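Local coordinates for protein fructose 1-phosphate kinase (PDB 2JG5) that is a pfkB-family sugar kinase that probably catalyses the ATP-dependent phosphorylation of fructose 1-phosphate to fructose 1,6-bisphosphate, at residues K33-G37 and K38-V42; D69-N73 and S74-S78; P106-T109 and S110-E114; D284-R288 and D289-K293; E292-K295 and S296-I300. All blocks are in the same frame, centred on the assembly; numbering follows the deposited sequence.

Interaction 1. Residues K33-G37 and K38-V42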
# COMPACT_ATOMS: atom_id res chain seq x y z
N LYS A 33 5.88 -2.48 7.32
CA LYS A 33 6.20 -2.74 5.93
C LYS A 33 7.64 -3.14 5.82
O LYS A 33 8.49 -2.58 6.52
CB LYS A 33 6.03 -1.46 5.11
CG LYS A 33 4.61 -0.99 4.96
CD LYS A 33 4.58 0.20 4.01
CE LYS A 33 3.30 0.94 4.12
NZ LYS A 33 3.22 1.62 5.44
N PHE A 34 7.93 -4.08 4.93
CA PHE A 34 9.31 -4.32 4.53
C PHE A 34 9.48 -4.68 3.05
O PHE A 34 8.52 -4.96 2.36
CB PHE A 34 10.00 -5.33 5.46
CG PHE A 34 9.27 -6.64 5.60
CD1 PHE A 34 9.51 -7.69 4.71
CD2 PHE A 34 8.38 -6.85 6.66
CE1 PHE A 34 8.86 -8.93 4.85
CE2 PHE A 34 7.73 -8.08 6.82
CZ PHE A 34 7.96 -9.13 5.91
N ALA A 35 10.72 -4.65 2.58
CA ALA A 35 11.03 -5.07 1.23
C ALA A 35 11.06 -6.60 1.19
O ALA A 35 11.92 -7.23 1.81
CB ALA A 35 12.35 -4.49 0.78
N GLY A 36 10.12 -7.19 0.47
CA GLY A 36 10.09 -8.64 0.27
C GLY A 36 10.42 -9.08 -1.14
O GLY A 36 10.53 -8.27 -2.05
N GLY A 37 10.53 -10.39 -1.30
CA GLY A 37 10.95 -11.00 -2.55
C GLY A 37 12.12 -11.90 -2.25
O GLY A 37 12.92 -11.62 -1.35
N LYS A 38 12.24 -12.99 -3.01
CA LYS A 38 13.24 -14.03 -2.70
C LYS A 38 14.68 -13.50 -2.79
O LYS A 38 15.41 -13.55 -1.80
CB LYS A 38 13.02 -15.28 -3.56
CG LYS A 38 11.81 -16.11 -3.11
CD LYS A 38 11.55 -17.35 -3.98
CE LYS A 38 12.59 -18.45 -3.75
NZ LYS A 38 12.54 -19.04 -2.38
N GLY A 39 15.05 -12.96 -3.94
CA GLY A 39 16.38 -12.37 -4.13
C GLY A 39 16.69 -11.27 -3.14
O GLY A 39 17.81 -11.17 -2.64
N ILE A 40 15.69 -10.47 -2.81
CA ILE A 40 15.84 -9.43 -1.79
C ILE A 40 16.17 -10.03 -0.42
O ILE A 40 17.07 -9.56 0.28
CB ILE A 40 14.60 -8.51 -1.72
CG1 ILE A 40 14.56 -7.61 -2.96
CG2 ILE A 40 14.60 -7.66 -0.44
CD1 ILE A 40 13.29 -6.76 -3.04
N ASN A 41 15.45 -11.09 -0.06
CA ASN A 41 15.68 -11.80 1.19
C ASN A 41 17.10 -12.39 1.22
O ASN A 41 17.79 -12.32 2.24
CB ASN A 41 14.61 -12.87 1.42
CG ASN A 41 13.31 -12.31 2.01
OD1 ASN A 41 13.15 -11.09 2.21
ND2 ASN A 41 12.37 -13.20 2.31
N VAL A 42 17.53 -12.97 0.10
CA VAL A 42 18.89 -13.47 -0.00
C VAL A 42 19.88 -12.33 0.29
O VAL A 42 20.79 -12.49 1.11
CB VAL A 42 19.20 -14.15 -1.39
CG1 VAL A 42 20.58 -14.78 -1.38
CG2 VAL A 42 18.19 -15.21 -1.73
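Gly37 O accepts the backbone N-H of Asn41 where strand 25-36 turns abruptly into helix 38-48, the Gly-Gly-Lys-Gly-x-Asn corner found in the pfkB family of sugar kinases. Gly37 is the N-cap, and its carbonyl takes the first i to i+4 bond: Asn41 N to Gly37 O is 2.9 Å long and fairly straight (157°). Gly37 itself adopts a positive phi of 126°, where a CB would jam against the carbonyl oxygen of Gly36, and this suits a residue without a side chain. Ile40 fills the inside of the corner. With CG1 anti to the carbonyl carbon (chi1 -72°) and CG2 anti to the backbone N, its two branches part: CG2 meets the single methyl of Ala35, CB, at 4.1 Å, while CD1 reaches back to Gly36 O at 3.3 Å. A beta-branched side chain thus packs against both residues leading into the turn.

Farther out, Ile40 presses on Ile67 and Leu71 of helix 61-73, and Ala35 touches Thr70 there. Lys38 NZ makes salt bridges to Asp249 and Asp161, and Asn41 ND2 bonds to Asp249, tying the first turn to helix 247-260 and to the end of strand 157-161. Three residues before the strand ends, Lys33 NZ forms a salt bridge with Asp86 of the second subunit. Back at the cap, Asn41 CB lies 3.5 Å from Gly37 O, covering the bonded carbonyl.

Interaction 2. Residues D69-N73 and S74-S78; sequences DTLNN and SAIQS
Leu71 and Ile76 face each other across the end of helix 61-73, and Ser74 between them completes the part of the turn most buried by the contact. Leu71 does double duty. Its carbonyl oxygen receives Ile76 N at 2.9 Å along a nearly straight N-H (164°), and Ser74 N is shared weakly between Leu71 O and Thr70 O. Its side chain, with CG anti to the carbonyl carbon (chi1 -70°), divides at the end: CD2 approaches Ile76 CD1 at 4.3 Å, and CD1 rests 4.0 Å from Ser78 CB, so the forked end of the leucine touches both the residue after the reversal and the chain entering the next strand.

Ser74 follows the helix directly, its backbone still near helical, and its CB sits 3.3 Å from Leu71 O. Ala75 then swings into left-handed backbone angles (phi 65°), bringing its N to Asn72 O at 2.9 Å and letting Ile76 fold back over the last turn. Outside the turn, Ile76 leans on Ser43 and Lys47 of helix 38-48, whereas Leu71 packs on Ile40 of that helix and on Ala55 of strand 54-56. Two bonds back into the helix, a positive phi and an apolar pair bridging the reversal make this a Schellman motif, which ends the helix of the beta-alpha-beta unit formed by 58-59, 61-73 and 77-82.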
# COMPACT_ATOMS: atom_id res chain seq x y z
N ASP A 69 15.03 2.65 -1.10
CA ASP A 69 15.37 3.35 0.15
C ASP A 69 15.52 2.39 1.34
O ASP A 69 16.43 2.56 2.16
CB ASP A 69 14.35 4.46 0.47
CG ASP A 69 14.37 5.59 -0.55
OD1 ASP A 69 15.01 5.44 -1.61
OD2 ASP A 69 13.75 6.64 -0.29
N THR A 70 14.64 1.39 1.41
CA THR A 70 14.71 0.35 2.43
C THR A 70 16.02 -0.42 2.34
O THR A 70 16.71 -0.60 3.35
CB THR A 70 13.49 -0.61 2.35
OG1 THR A 70 12.32 0.10 2.77
CG2 THR A 70 13.66 -1.82 3.25
N LEU A 71 16.37 -0.86 1.13
CA LEU A 71 17.66 -1.52 0.92
C LEU A 71 18.83 -0.59 1.26
O LEU A 71 19.77 -1.00 1.94
CB LEU A 71 17.79 -2.08 -0.50
CG LEU A 71 16.91 -3.30 -0.83
CD1 LEU A 71 17.20 -3.79 -2.25
CD2 LEU A 71 17.10 -4.44 0.18
N ASN A 72 18.77 0.65 0.79
CA ASN A 72 19.82 1.63 1.06
C ASN A 72 20.04 1.86 2.56
O ASN A 72 21.18 1.89 3.02
CB ASN A 72 19.54 2.96 0.36
CG ASN A 72 19.70 2.88 -1.16
OD1 ASN A 72 20.44 2.04 -1.69
ND2 ASN A 72 19.02 3.78 -1.87
N ASN A 73 18.95 2.00 3.31
CA ASN A 73 19.04 2.17 4.76
C ASN A 73 19.69 0.98 5.43
O ASN A 73 20.28 1.10 6.50
CB ASN A 73 17.66 2.41 5.38
CG ASN A 73 17.02 3.72 4.91
OD1 ASN A 73 17.66 4.56 4.28
ND2 ASN A 73 15.74 3.87 5.22
N SER A 74 19.57 -0.18 4.78
CA SER A 74 20.16 -1.42 5.26
C SER A 74 21.61 -1.62 4.76
O SER A 74 22.26 -2.63 5.08
CB SER A 74 19.29 -2.60 4.83
OG SER A 74 19.41 -3.67 5.73
N ALA A 75 22.12 -0.65 3.99
CA ALA A 75 23.45 -0.72 3.37
C ALA A 75 23.55 -1.85 2.34
O ALA A 75 24.60 -2.49 2.19
CB ALA A 75 24.56 -0.82 4.43
N ILE A 76 22.45 -2.10 1.64
CA ILE A 76 22.46 -3.03 0.51
C ILE A 76 22.26 -2.24 -0.79
O ILE A 76 21.33 -1.44 -0.92
CB ILE A 76 21.41 -4.16 0.68
CG1 ILE A 76 21.66 -4.93 1.97
CG2 ILE A 76 21.46 -5.11 -0.51
CD1 ILE A 76 20.50 -5.75 2.48
N GLN A 77 23.16 -2.47 -1.74
CA GLN A 77 23.10 -1.80 -3.04
C GLN A 77 22.02 -2.43 -3.91
O GLN A 77 21.66 -3.60 -3.71
CB GLN A 77 24.45 -1.85 -3.76
CG GLN A 77 25.60 -1.21 -2.99
CD GLN A 77 26.95 -1.49 -3.64
OE1 GLN A 77 27.77 -2.26 -3.12
NE2 GLN A 77 27.19 -0.86 -4.79
N SER A 78 21.51 -1.65 -4.86
CA SER A 78 20.53 -2.12 -5.82
C SER A 78 20.69 -1.40 -7.16
O SER A 78 21.17 -0.27 -7.23
CB SER A 78 19.10 -1.97 -5.29
OG SER A 78 18.69 -0.61 -5.28

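Interaction 3. Residues P106-T109 and S110-E114; sequences PHIT and STQFE
Thr109 and Gln112 close a capping box in which a glutamine takes the place more often held by glutamate. The two residues exchange bonds in both directions. Gln112 N gives its hydrogen to Thr109 OG1 at 3.1 Å, and Thr109 N gives its own to Gln112 OE1 at 3.2 Å, nearly straight (161°) but arriving 39° out of the amide plane. Threonine suits the N-cap because its hydroxyl, set between the backbone N and the carbonyl carbon (chi1 65°), faces the open amide of the third helical residue. The glutamine chain bends at CG to fold back over the cap and bring OE1 to the start of the turn.

A bound water enlarges the box: it donates to Gln112 OE1 and to His107 O, 2.7 Å from each, so OE1 is gripped by both a backbone N-H and a water. Phe113 N meanwhile reaches Thr109 O at 3.2 Å, beginning the ordinary helical pattern. Beside the polar cap, Ile108 CG2 touches Gln112 CB at 4.0 Å, an apolar contact made by the stem of the polar chain.

Gln112 NE2 makes a weak bond to Asp84, and Ile108 N is held by Ser138 OG. Helix 110-120 begins beside the edge of the parallel sheet, where Ile108 and Phe113 both pack on Phe58 of strand 58-59, and Phe113 also touches Ala143 and Gln146 of helix 143-154.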
# COMPACT_ATOMS: atom_id res chain seq x y z
N PRO A 106 3.94 -5.45 -11.50
CA PRO A 106 3.73 -4.47 -12.56
C PRO A 106 3.84 -5.14 -13.93
O PRO A 106 4.40 -6.25 -14.03
CB PRO A 106 4.90 -3.50 -12.37
CG PRO A 106 5.95 -4.31 -11.65
CD PRO A 106 5.16 -5.17 -10.72
N HIS A 107 3.29 -4.51 -14.97
CA HIS A 107 3.59 -4.92 -16.33
C HIS A 107 5.01 -4.54 -16.65
O HIS A 107 5.43 -3.39 -16.47
CB HIS A 107 2.64 -4.30 -17.36
CG HIS A 107 2.98 -4.67 -18.77
ND1 HIS A 107 2.69 -5.91 -19.30
CD2 HIS A 107 3.61 -3.98 -19.75
CE1 HIS A 107 3.11 -5.96 -20.55
NE2 HIS A 107 3.68 -4.80 -20.85
N ILE A 108 5.76 -5.53 -17.12
CA ILE A 108 7.15 -5.35 -17.49
C ILE A 108 7.28 -5.59 -18.99
O ILE A 108 6.95 -6.69 -19.48
CB ILE A 108 8.08 -6.32 -16.68
CG1 ILE A 108 7.89 -6.08 -15.18
CG2 ILE A 108 9.55 -6.13 -17.09
CD1 ILE A 108 8.08 -7.30 -14.32
N THR A 109 7.75 -4.56 -19.70
CA THR A 109 7.94 -4.61 -21.16
C THR A 109 9.13 -5.50 -21.52
O THR A 109 9.92 -5.86 -20.66
CB THR A 109 8.20 -3.19 -21.73
OG1 THR A 109 9.44 -2.69 -21.21
CG2 THR A 109 7.06 -2.23 -21.37
N SER A 110 9.26 -5.83 -22.80
CA SER A 110 10.36 -6.67 -23.27
C SER A 110 11.67 -5.91 -23.24
O SER A 110 12.72 -6.47 -22.92
CB SER A 110 10.09 -7.15 -24.69
OG SER A 110 8.94 -7.98 -24.71
N THR A 111 11.58 -4.61 -23.54
CA THR A 111 12.70 -3.68 -23.49
C THR A 111 13.32 -3.57 -22.09
O THR A 111 14.55 -3.52 -21.94
CB THR A 111 12.21 -2.30 -24.00
OG1 THR A 111 12.19 -2.31 -25.43
CG2 THR A 111 13.08 -1.16 -23.51
N GLN A 112 12.45 -3.55 -21.08
CA GLN A 112 12.89 -3.52 -19.69
C GLN A 112 13.55 -4.83 -19.28
O GLN A 112 14.60 -4.81 -18.62
CB GLN A 112 11.72 -3.18 -18.78
CG GLN A 112 11.48 -1.68 -18.71
CD GLN A 112 10.03 -1.30 -18.51
OE1 GLN A 112 9.17 -2.15 -18.24
NE2 GLN A 112 9.74 -0.01 -18.65
N PHE A 113 12.96 -5.96 -19.66
CA PHE A 113 13.61 -7.24 -19.42
C PHE A 113 14.97 -7.33 -20.12
O PHE A 113 15.93 -7.87 -19.56
CB PHE A 113 12.71 -8.43 -19.84
CG PHE A 113 13.34 -9.76 -19.56
CD1 PHE A 113 13.35 -10.27 -18.26
CD2 PHE A 113 13.98 -10.48 -20.57
CE1 PHE A 113 13.96 -11.48 -17.98
CE2 PHE A 113 14.58 -11.70 -20.29
CZ PHE A 113 14.58 -12.20 -19.00
N GLU A 114 15.04 -6.78 -21.33
CA GLU A 114 16.29 -6.67 -22.10
C GLU A 114 17.36 -5.88 -21.34
O GLU A 114 18.53 -6.29 -21.32
CB GLU A 114 16.03 -6.05 -23.47
CG GLU A 114 15.40 -7.01 -24.46
CD GLU A 114 14.58 -6.35 -25.56
OE1 GLU A 114 14.83 -5.16 -25.90
OE2 GLU A 114 13.67 -7.03 -26.11
O HOH W 1 6.80 -1.26 -17.43

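Interaction 4. Residues D284-R288 and D289-K293; sequences DLATR and DAIEK
The guanidinium of Arg288 meets the carboxylate of Glu292 at its edge, one helical turn on, as an i to i+4 salt bridge on the opening turn of helix 288-295. Arg288 NE points straight at Glu292 OE2 (2.9 Å, 173°), and the oxygen lies in the guanidinium plane. The carboxylate is not coplanar with its partner: the two planes stand 58° apart and OE2 is met on its anti side. The arginine chain starts away from the backbone N and then bends at CG, which lays NE alongside the glutamate. Its other arm, NH1, forms a salt bridge with Asp50, just beyond helix 38-48, so this one cation joins two helix regions.

The helix start is prepared by Ala286 and Thr287. Ala286 CB packs on Ile291 CG1 at 3.8 Å, a hydrophobic staple spanning the N-cap, and the small alanine also fits against Ala278 of helix 265-280. Ile291 continues inward to Cys275 and Leu49. Thr287 O accepts from Ile291 N at 3.2 Å, while the threonine hydroxyl serves as cap to the first turn: Thr287 OG1 takes a weak bond from Ala290 N at 3.3 Å, with Ala290 CB 3.4 Å away.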
# COMPACT_ATOMS: atom_id res chain seq x y z
N ASP A 284 10.91 -12.83 11.48
CA ASP A 284 11.34 -12.48 10.15
C ASP A 284 12.59 -13.27 9.79
O ASP A 284 12.69 -14.47 10.09
CB ASP A 284 11.59 -10.97 10.04
CG ASP A 284 11.35 -10.45 8.63
OD1 ASP A 284 10.17 -10.43 8.20
OD2 ASP A 284 12.33 -10.07 7.95
N LEU A 285 13.54 -12.60 9.15
CA LEU A 285 14.82 -13.20 8.80
C LEU A 285 15.73 -13.23 10.03
O LEU A 285 15.61 -12.39 10.92
CB LEU A 285 15.47 -12.44 7.66
CG LEU A 285 14.67 -12.34 6.35
CD1 LEU A 285 15.52 -11.65 5.31
CD2 LEU A 285 14.25 -13.71 5.85
N ALA A 286 16.65 -14.18 10.04
CA ALA A 286 17.45 -14.45 11.23
C ALA A 286 18.46 -13.34 11.52
O ALA A 286 18.96 -12.68 10.61
CB ALA A 286 18.16 -15.78 11.08
N THR A 287 18.74 -13.14 12.80
CA THR A 287 19.84 -12.29 13.21
C THR A 287 21.14 -13.08 13.07
O THR A 287 21.11 -14.31 12.94
CB THR A 287 19.66 -11.80 14.68
OG1 THR A 287 19.65 -12.93 15.56
CG2 THR A 287 18.35 -11.01 14.83
N ARG A 288 22.26 -12.36 13.08
CA ARG A 288 23.59 -12.96 13.00
C ARG A 288 23.86 -13.92 14.16
O ARG A 288 24.41 -15.01 13.95
CB ARG A 288 24.67 -11.87 12.95
CG ARG A 288 26.11 -12.39 12.75
CD ARG A 288 26.23 -13.21 11.46
NE ARG A 288 27.58 -13.71 11.22
CZ ARG A 288 28.59 -12.97 10.74
NH1 ARG A 288 28.41 -11.69 10.43
NH2 ARG A 288 29.78 -13.53 10.56
N ASP A 289 23.46 -13.52 15.37
CA ASP A 289 23.69 -14.32 16.57
C ASP A 289 22.83 -15.58 16.65
O ASP A 289 23.24 -16.57 17.24
CB ASP A 289 23.49 -13.48 17.84
CG ASP A 289 24.55 -12.40 17.99
OD1 ASP A 289 25.37 -12.22 17.05
OD2 ASP A 289 24.57 -11.74 19.05
N ALA A 290 21.64 -15.53 16.06
CA ALA A 290 20.80 -16.72 15.94
C ALA A 290 21.44 -17.73 15.00
O ALA A 290 21.43 -18.93 15.26
CB ALA A 290 19.39 -16.36 15.48
N ILE A 291 22.00 -17.23 13.90
CA ILE A 291 22.67 -18.05 12.90
C ILE A 291 23.89 -18.76 13.50
O ILE A 291 24.03 -19.97 13.36
CB ILE A 291 23.07 -17.22 11.65
CG1 ILE A 291 21.82 -16.78 10.87
CG2 ILE A 291 24.05 -18.02 10.76
CD1 ILE A 291 22.06 -15.64 9.86
N GLU A 292 24.75 -18.00 14.17
CA GLU A 292 25.98 -18.53 14.76
C GLU A 292 25.70 -19.53 15.86
O GLU A 292 26.34 -20.58 15.94
CB GLU A 292 26.87 -17.41 15.32
CG GLU A 292 27.32 -16.41 14.28
CD GLU A 292 28.05 -17.04 13.11
OE1 GLU A 292 28.73 -18.06 13.31
OE2 GLU A 292 27.95 -16.51 11.98
N LYS A 293 24.74 -19.19 16.72
CA LYS A 293 24.26 -20.07 17.77
C LYS A 293 23.84 -21.40 17.16
O LYS A 293 24.22 -22.45 17.66
CB LYS A 293 23.07 -19.43 18.48
CG LYS A 293 22.55 -20.18 19.71
CD LYS A 293 21.85 -19.21 20.67
CE LYS A 293 22.85 -18.29 21.39
NZ LYS A 293 22.20 -17.28 22.27

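Interaction 5. Residues E292-K295 and S296-I300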
# COMPACT_ATOMS: atom_id res chain seq x y z
N GLU A 292 24.75 -18.00 14.17
CA GLU A 292 25.98 -18.53 14.76
C GLU A 292 25.70 -19.53 15.86
O GLU A 292 26.34 -20.58 15.94
CB GLU A 292 26.87 -17.41 15.32
CG GLU A 292 27.32 -16.41 14.28
CD GLU A 292 28.05 -17.04 13.11
OE1 GLU A 292 28.73 -18.06 13.31
OE2 GLU A 292 27.95 -16.51 11.98
N LYS A 293 24.74 -19.19 16.72
CA LYS A 293 24.26 -20.07 17.77
C LYS A 293 23.84 -21.40 17.16
O LYS A 293 24.22 -22.45 17.66
CB LYS A 293 23.07 -19.43 18.48
CG LYS A 293 22.55 -20.18 19.71
CD LYS A 293 21.85 -19.21 20.67
CE LYS A 293 22.85 -18.29 21.39
NZ LYS A 293 22.20 -17.28 22.27
N ILE A 294 23.10 -21.33 16.06
CA ILE A 294 22.51 -22.52 15.45
C ILE A 294 23.50 -23.42 14.70
O ILE A 294 23.37 -24.64 14.75
CB ILE A 294 21.25 -22.18 14.60
CG1 ILE A 294 20.10 -21.81 15.54
CG2 ILE A 294 20.87 -23.34 13.68
CD1 ILE A 294 18.73 -21.88 14.93
N LYS A 295 24.50 -22.84 14.03
CA LYS A 295 25.46 -23.67 13.29
C LYS A 295 26.43 -24.47 14.16
O LYS A 295 26.98 -25.47 13.71
CB LYS A 295 26.17 -22.90 12.16
CG LYS A 295 27.26 -21.95 12.56
CD LYS A 295 27.57 -21.10 11.35
CE LYS A 295 28.96 -20.52 11.41
NZ LYS A 295 29.18 -19.63 10.25
N SER A 296 26.61 -24.05 15.41
CA SER A 296 27.28 -24.88 16.41
C SER A 296 26.48 -26.16 16.64
O SER A 296 27.02 -27.17 17.09
CB SER A 296 27.42 -24.12 17.73
OG SER A 296 27.90 -22.81 17.52
N GLN A 297 25.18 -26.09 16.33
CA GLN A 297 24.23 -27.15 16.64
C GLN A 297 23.93 -28.03 15.43
O GLN A 297 23.38 -29.12 15.58
CB GLN A 297 22.94 -26.55 17.17
CG GLN A 297 23.10 -25.79 18.49
CD GLN A 297 21.80 -25.20 18.97
OE1 GLN A 297 21.21 -24.33 18.32
NE2 GLN A 297 21.33 -25.66 20.13
N VAL A 298 24.27 -27.54 14.25
CA VAL A 298 24.02 -28.28 13.02
C VAL A 298 25.11 -29.34 12.86
O VAL A 298 26.30 -29.04 12.92
CB VAL A 298 23.96 -27.34 11.77
CG1 VAL A 298 23.84 -28.14 10.47
CG2 VAL A 298 22.79 -26.37 11.90
N THR A 299 24.68 -30.58 12.70
CA THR A 299 25.61 -31.68 12.45
C THR A 299 25.84 -31.86 10.96
O THR A 299 24.91 -31.75 10.15
CB THR A 299 25.09 -32.97 13.07
OG1 THR A 299 24.84 -32.74 14.46
CG2 THR A 299 26.13 -34.08 12.94
N ILE A 300 27.10 -32.14 10.61
CA ILE A 300 27.53 -32.36 9.23
C ILE A 300 28.10 -33.76 9.11
O ILE A 300 28.95 -34.17 9.91
CB ILE A 300 28.58 -31.28 8.80
CG1 ILE A 300 27.91 -29.91 8.59
CG2 ILE A 300 29.40 -31.73 7.57
CD1 ILE A 300 26.71 -29.89 7.64
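Ile294 O receives the shortest polar bond of this turn, from Gln297 N at 2.8 Å. The donor stands 58° above the carbonyl plane, the tight geometry of a chain turning within three residues. Val298 N bonds only weakly to Lys295 O, at 3.5 Å, as the chain pulls away toward strand 299-303. A side chain helps finish the helix: Ser296 OG donates to Glu292 O at 3.1 Å, its hydroxyl standing beside its own backbone N (chi1 -47°). Serine suits this place, being short enough to turn its oxygen back on the preceding turn.

The apolar side of the turn is built from Ile294 and Val298. Their CG2 methyls meet at 4.0 Å with the side chains crossing, and Val298 CG2 also lies 3.4 Å from Ile294 O, so Val298 lies against the carbonyl that the turn uses. The extended chain of Gln297 crosses Ile294 obliquely, its OE1 3.9 Å from Ile294 CG1. Both Ile294 and Val298 rest on Pro237, and Ile294 also packs on Ala274 of helix 265-280.

On the polar side Lys295 NZ is held by Gln271 OE1 and, through a long, weak ion pair, by Glu292, whose stronger partner is Arg288. Thr299 then joins Val235 by backbone bonds, entering the antiparallel sheet. As regular helical bonding gives out, the serine hydroxyl takes up a carbonyl of the last turn, while the buried aliphatic pair holds the turn against its neighbours; the exit thus combines local bonding with an apolar inner face.

In the fold
All five contacts mark helix ends: interactions 1, 3 and 4 start helices, interactions 2 and 5 finish them. Interaction 1 is the most central, its centre about 9 Å from the centre of the chain, with mostly buried and no exposed touching residues; interactions 2, 3 and 5 each have three exposed ones. It touches interaction 2 through Ile40 on Leu71 and interaction 4 through Asn41 on Leu285. Interactions 4 and 5 share helix 288-295 and Glu292, and interaction 3 lies across the chain's centre from both. Interaction 1 starts its helix with a glycine, interactions 3 and 4 with threonine caps; the within-contact ion pairs belong to helix 288-295, and interaction 2 relies on backbone bonds and an apolar pair.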